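Local coordinates for protein small ribosomal subunit biogenesis GTPase RsgA (Thermotoga maritima, PDB 1U0L) that binds GTP and probably hydrolyses it slowly through a circularly permuted GTPase domain, probably assisting late maturation of the 30S ribosomal subunit, at residues N123-Y128 against T156-E161; R134-L139 against I149-A154. One frame throughout, in Å; residues are numbered along the deposited sequence.

Contact 1 of 2, residues N123-Y128 against T156-E161; sequences NKMDLY and TGMGIE. With GDP (guanosine-5'-diphosphate), chain E.
Asp-126 OD1 is gripped twice: guanine N1 of GDP donates to it at 2.7 Å along an almost straight N-H line (178°), and the hydroxyl of Ser-153 bonds to the same oxygen. Asp-126 OD2 takes the amino group N2 of GDP at 2.7 Å (164°), and this two-pronged pairing holds the carboxylate against the edge of the base that carries N1 and N2. Asp-126 CG stands between the backbone N and the carbonyl carbon (chi1 60°), which sends both oxygens to the base while Asp-126 CB lies 3.6 Å from Thr-156 OG1. An alanine in place of Asp-126 removes both acceptors, which would probably leave guanine N1 and N2 without mates and the Ser-153 hydroxyl freer to turn. Asn-123 to Asp-126 spell the NKxD (G4) motif, by which GTPases recognise guanine. In it Lys-124 runs its aliphatic chain over one face of the base, CG 3.6 Å from C6 of GDP, and its bent chain brings NZ to the ribose, 3.0 Å from O4' of GDP; Gly-179 O is a second partner of that ammonium. Beyond the base, the side chains of Met-125 and Met-158 meet at an oblique angle, their exact spacing doubtful in the model, and Lys-151 touches both methionines. Gly-157 and Met-158 form a G1 beta bulge opposite Ser-153, whose hydroxyl also holds the backbone N of Thr-156.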
# COMPACT_ATOMS: atom_id res chain seq x y z
N ASN A 123 8.88 0.65 -13.10
CA ASN A 123 8.23 0.25 -14.35
C ASN A 123 8.69 0.97 -15.64
O ASN A 123 9.49 1.90 -15.60
CB ASN A 123 6.72 0.42 -14.19
CG ASN A 123 5.93 -0.21 -15.32
OD1 ASN A 123 4.89 0.33 -15.74
ND2 ASN A 123 6.41 -1.36 -15.82
N LYS A 124 8.18 0.52 -16.78
CA LYS A 124 8.50 1.13 -18.07
C LYS A 124 9.98 0.99 -18.45
O LYS A 124 10.54 1.87 -19.11
CB LYS A 124 8.15 2.62 -18.07
CG LYS A 124 6.69 2.97 -17.84
CD LYS A 124 6.34 4.27 -18.57
CE LYS A 124 5.23 5.08 -17.90
NZ LYS A 124 3.90 4.49 -18.11
N MET A 125 10.60 -0.11 -18.05
CA MET A 125 12.01 -0.32 -18.35
C MET A 125 12.28 -0.33 -19.84
O MET A 125 13.35 0.09 -20.30
CB MET A 125 12.49 -1.63 -17.74
CG MET A 125 12.47 -1.68 -16.21
SD MET A 125 13.77 -0.73 -15.39
CE MET A 125 15.19 -1.55 -16.04
N ASP A 126 11.30 -0.79 -20.61
CA ASP A 126 11.45 -0.88 -22.06
C ASP A 126 11.70 0.47 -22.71
O ASP A 126 12.16 0.54 -23.85
CB ASP A 126 10.21 -1.51 -22.69
CG ASP A 126 8.96 -0.70 -22.41
OD1 ASP A 126 8.45 -0.79 -21.28
OD2 ASP A 126 8.50 0.02 -23.32
N LEU A 127 11.41 1.53 -21.98
CA LEU A 127 11.56 2.89 -22.50
C LEU A 127 12.89 3.55 -22.18
O LEU A 127 13.27 4.53 -22.82
CB LEU A 127 10.44 3.76 -21.93
CG LEU A 127 9.42 4.47 -22.81
CD1 LEU A 127 8.67 3.47 -23.68
CD2 LEU A 127 8.46 5.22 -21.89
N TYR A 128 13.60 3.01 -21.20
CA TYR A 128 14.84 3.60 -20.74
C TYR A 128 16.11 3.45 -21.55
O TYR A 128 16.47 2.35 -21.94
CB TYR A 128 15.12 3.12 -19.32
CG TYR A 128 13.98 3.40 -18.37
CD1 TYR A 128 13.01 4.35 -18.67
CD2 TYR A 128 13.89 2.72 -17.15
CE1 TYR A 128 11.97 4.63 -17.78
CE2 TYR A 128 12.87 2.99 -16.25
CZ TYR A 128 11.91 3.95 -16.58
OH TYR A 128 10.89 4.24 -15.69
N THR A 156 6.51 -5.19 -22.41
CA THR A 156 7.40 -6.31 -22.69
C THR A 156 7.11 -7.55 -21.85
O THR A 156 7.38 -8.68 -22.27
CB THR A 156 8.84 -5.92 -22.42
OG1 THR A 156 9.23 -4.91 -23.34
CG2 THR A 156 9.74 -7.10 -22.60
N GLY A 157 6.57 -7.33 -20.66
CA GLY A 157 6.27 -8.44 -19.77
C GLY A 157 7.41 -8.66 -18.80
O GLY A 157 7.32 -9.49 -17.90
N MET A 158 8.48 -7.90 -18.97
CA MET A 158 9.63 -8.03 -18.09
C MET A 158 9.30 -7.77 -16.64
O MET A 158 8.68 -6.75 -16.30
CB MET A 158 10.74 -7.10 -18.52
CG MET A 158 11.81 -6.93 -17.46
SD MET A 158 13.24 -6.09 -18.14
CE MET A 158 13.14 -4.56 -17.28
N GLY A 159 9.71 -8.71 -15.80
CA GLY A 159 9.53 -8.62 -14.36
C GLY A 159 8.17 -8.98 -13.78
O GLY A 159 8.03 -9.01 -12.57
N ILE A 160 7.18 -9.27 -14.63
CA ILE A 160 5.85 -9.58 -14.12
C ILE A 160 5.81 -10.91 -13.38
O ILE A 160 5.34 -10.98 -12.24
CB ILE A 160 4.78 -9.57 -15.25
CG1 ILE A 160 4.53 -8.13 -15.71
CG2 ILE A 160 3.43 -10.09 -14.74
CD1 ILE A 160 5.73 -7.47 -16.29
N GLU A 161 6.32 -11.96 -14.00
CA GLU A 161 6.30 -13.26 -13.36
C GLU A 161 6.94 -13.18 -11.97
O GLU A 161 6.45 -13.78 -11.01
CB GLU A 161 7.01 -14.29 -14.25
CG GLU A 161 6.13 -15.50 -14.60
CD GLU A 161 4.68 -15.13 -14.98
OE1 GLU A 161 4.47 -14.44 -16.00
OE2 GLU A 161 3.75 -15.53 -14.24
PB GDP E . -1.71 4.37 -14.17
O1B GDP E . -0.52 4.24 -13.26
O2B GDP E . -2.43 5.71 -14.04
O3B GDP E . -2.71 3.21 -14.04
O3A GDP E . -1.11 4.32 -15.73
PA GDP E . -1.55 3.43 -16.94
O1A GDP E . -2.89 3.85 -17.46
O2A GDP E . -1.44 1.96 -16.58
O5' GDP E . -0.40 3.73 -18.05
C5' GDP E . -0.27 5.04 -18.59
C4' GDP E . 0.23 4.99 -20.00
O4' GDP E . 1.56 4.42 -19.94
C3' GDP E . -0.63 4.17 -21.01
O3' GDP E . -0.81 5.04 -22.22
C2' GDP E . 0.22 2.94 -21.34
O2' GDP E . 0.08 2.63 -22.72
C1' GDP E . 1.66 3.35 -20.84
N9 GDP E . 2.51 2.24 -20.08
C8 GDP E . 2.17 1.63 -18.91
N7 GDP E . 3.13 0.75 -18.54
C5 GDP E . 4.10 0.83 -19.52
C6 GDP E . 5.34 0.13 -19.66
O6 GDP E . 5.80 -0.70 -18.87
N1 GDP E . 6.07 0.48 -20.81
C2 GDP E . 5.61 1.41 -21.73
N2 GDP E . 6.38 1.67 -22.81
N3 GDP E . 4.43 2.07 -21.60
C4 GDP E . 3.74 1.73 -20.48

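Contact 2 of 2, residues R134-L139 against I149-A154. With GDP (guanosine-5'-diphosphate), chain E.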
# COMPACT_ATOMS: atom_id res chain seq x y z
N ARG A 134 20.83 4.83 -15.66
CA ARG A 134 21.72 5.31 -14.62
C ARG A 134 20.85 5.76 -13.44
O ARG A 134 21.16 5.47 -12.28
CB ARG A 134 22.55 6.47 -15.16
CG ARG A 134 23.78 6.75 -14.33
CD ARG A 134 24.50 7.97 -14.85
NE ARG A 134 24.68 7.86 -16.29
CZ ARG A 134 24.79 8.90 -17.10
NH1 ARG A 134 24.75 10.13 -16.59
NH2 ARG A 134 24.93 8.71 -18.41
N LYS A 135 19.77 6.48 -13.75
CA LYS A 135 18.86 6.95 -12.72
C LYS A 135 18.22 5.74 -12.02
O LYS A 135 17.91 5.80 -10.82
CB LYS A 135 17.78 7.84 -13.32
CG LYS A 135 18.24 9.28 -13.54
CD LYS A 135 18.35 9.63 -15.02
CE LYS A 135 16.96 9.75 -15.70
NZ LYS A 135 17.02 10.08 -17.16
N VAL A 136 18.04 4.66 -12.76
CA VAL A 136 17.49 3.45 -12.18
C VAL A 136 18.49 2.94 -11.17
O VAL A 136 18.15 2.74 -10.00
CB VAL A 136 17.25 2.35 -13.24
CG1 VAL A 136 16.99 0.99 -12.55
CG2 VAL A 136 16.05 2.73 -14.13
N ARG A 137 19.74 2.75 -11.60
CA ARG A 137 20.77 2.26 -10.69
C ARG A 137 20.89 3.13 -9.44
O ARG A 137 21.42 2.70 -8.42
CB ARG A 137 22.12 2.17 -11.39
CG ARG A 137 22.61 0.74 -11.58
CD ARG A 137 23.92 0.65 -12.36
NE ARG A 137 23.82 1.21 -13.72
CZ ARG A 137 24.39 2.35 -14.12
NH1 ARG A 137 25.13 3.07 -13.27
NH2 ARG A 137 24.23 2.76 -15.37
N GLU A 138 20.37 4.36 -9.51
CA GLU A 138 20.42 5.26 -8.37
C GLU A 138 19.28 4.98 -7.41
O GLU A 138 19.37 5.25 -6.21
CB GLU A 138 20.34 6.72 -8.82
CG GLU A 138 21.47 7.16 -9.70
CD GLU A 138 21.58 8.66 -9.76
OE1 GLU A 138 20.61 9.29 -10.22
OE2 GLU A 138 22.63 9.21 -9.35
N LEU A 139 18.19 4.45 -7.95
CA LEU A 139 17.03 4.12 -7.14
C LEU A 139 17.36 2.85 -6.39
O LEU A 139 17.09 2.74 -5.19
CB LEU A 139 15.80 3.94 -8.03
CG LEU A 139 15.11 5.23 -8.47
CD1 LEU A 139 14.13 4.91 -9.58
CD2 LEU A 139 14.39 5.90 -7.29
N ILE A 149 12.96 -4.73 -4.75
CA ILE A 149 12.74 -3.94 -5.96
C ILE A 149 12.54 -4.87 -7.15
O ILE A 149 13.29 -5.84 -7.29
CB ILE A 149 13.95 -3.03 -6.26
CG1 ILE A 149 14.13 -2.01 -5.13
CG2 ILE A 149 13.76 -2.33 -7.61
CD1 ILE A 149 15.40 -1.17 -5.25
N VAL A 150 11.55 -4.60 -7.99
CA VAL A 150 11.38 -5.42 -9.18
C VAL A 150 11.29 -4.54 -10.43
O VAL A 150 10.48 -3.61 -10.50
CB VAL A 150 10.15 -6.35 -9.07
CG1 VAL A 150 10.14 -7.01 -7.71
CG2 VAL A 150 8.89 -5.59 -9.28
N LYS A 151 12.16 -4.80 -11.40
CA LYS A 151 12.16 -4.01 -12.64
C LYS A 151 11.13 -4.60 -13.61
O LYS A 151 11.21 -5.76 -13.99
CB LYS A 151 13.54 -4.04 -13.30
CG LYS A 151 14.72 -3.50 -12.49
CD LYS A 151 15.97 -3.58 -13.39
CE LYS A 151 17.27 -3.22 -12.69
NZ LYS A 151 17.69 -4.29 -11.75
N THR A 152 10.18 -3.79 -14.04
CA THR A 152 9.16 -4.31 -14.95
C THR A 152 8.89 -3.52 -16.23
O THR A 152 9.40 -2.43 -16.44
CB THR A 152 7.82 -4.45 -14.22
OG1 THR A 152 7.25 -3.14 -14.02
CG2 THR A 152 8.02 -5.10 -12.86
N SER A 153 8.05 -4.13 -17.07
CA SER A 153 7.58 -3.52 -18.30
C SER A 153 6.22 -4.13 -18.58
O SER A 153 6.14 -5.29 -18.99
CB SER A 153 8.49 -3.80 -19.48
OG SER A 153 7.97 -3.16 -20.64
N ALA A 154 5.16 -3.37 -18.34
CA ALA A 154 3.82 -3.86 -18.58
C ALA A 154 3.73 -4.35 -20.03
O ALA A 154 3.08 -5.35 -20.32
CB ALA A 154 2.81 -2.76 -18.34
PB GDP E . -1.71 4.37 -14.17
O1B GDP E . -0.52 4.24 -13.26
O2B GDP E . -2.43 5.71 -14.04
O3B GDP E . -2.71 3.21 -14.04
O3A GDP E . -1.11 4.32 -15.73
PA GDP E . -1.55 3.43 -16.94
O1A GDP E . -2.89 3.85 -17.46
O2A GDP E . -1.44 1.96 -16.58
O5' GDP E . -0.40 3.73 -18.05
C5' GDP E . -0.27 5.04 -18.59
C4' GDP E . 0.23 4.99 -20.00
O4' GDP E . 1.56 4.42 -19.94
C3' GDP E . -0.63 4.17 -21.01
O3' GDP E . -0.81 5.04 -22.22
C2' GDP E . 0.22 2.94 -21.34
O2' GDP E . 0.08 2.63 -22.72
C1' GDP E . 1.66 3.35 -20.84
N9 GDP E . 2.51 2.24 -20.08
C8 GDP E . 2.17 1.63 -18.91
N7 GDP E . 3.13 0.75 -18.54
C5 GDP E . 4.10 0.83 -19.52
C6 GDP E . 5.34 0.13 -19.66
O6 GDP E . 5.80 -0.70 -18.87
N1 GDP E . 6.07 0.48 -20.81
C2 GDP E . 5.61 1.41 -21.73
N2 GDP E . 6.38 1.67 -22.81
N3 GDP E . 4.43 2.07 -21.60
C4 GDP E . 3.74 1.73 -20.48
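Helix residues 134-139 run counter to strand residues 149-151, with Val-136 facing Lys-151 and Leu-139 facing Ile-149, each pair 9.2 Å apart between CA atoms. The touching is light and mostly apolar. Val-136 offers its CG1 methyl to the far end of the Lys-151 chain, meeting CE at 4.2 Å. That lysine stretches out almost fully up to CE and bends only at its last torsion (chi4 73°), where NZ turns to a salt bridge with Glu-140 OE2; thus CE rests on the valine while the charge is paired on the same helix. Ile-149 reaches across with an extended branch, CG1 to CD1 continuing away from CA (chi2 173°), and its CD1 methyl stops 4.3 Å from the backbone O of Leu-139. Past the strand, the chain turns to the nucleotide in the G5 motif. Ala-154 N donates to O6 of GDP at 2.8 Å, a clearly bent bond (132°), and its CB lies 3.5 Å from N7 of GDP, off the base plane on the side away from Lys-124. Helix 130-143 and strand 149-151 belong to one beta-alpha-beta unit with strand 117-122. Leu-139 and Ile-149 both touch Ile-122 of that strand, Val-136 and Leu-139 reach Val-94, and on the sheet's other face Val-150 packs on helix 160-167.

In the fold
Both contacts lie in the GTPase domain, their centres 9 Å apart, and both reach GDP. Contact 1 is a surface contact between a 3-10 turn and a loop, touching through methionines and CB of Asp-126, while its polar bonds go to GDP and Ser-153; contact 2 is partly buried, a helix laid on an edge strand through aliphatic groups, and meets the nucleotide through the backbone beyond that strand. They join at Ser-153, whose backbone N is probably hydrogen-bonded to Met-158 O at 2.8 Å. Together G4 from 123-128 and G5 from 149-154 embrace the base, whereas P-loop amides around Lys-182 hold the phosphates.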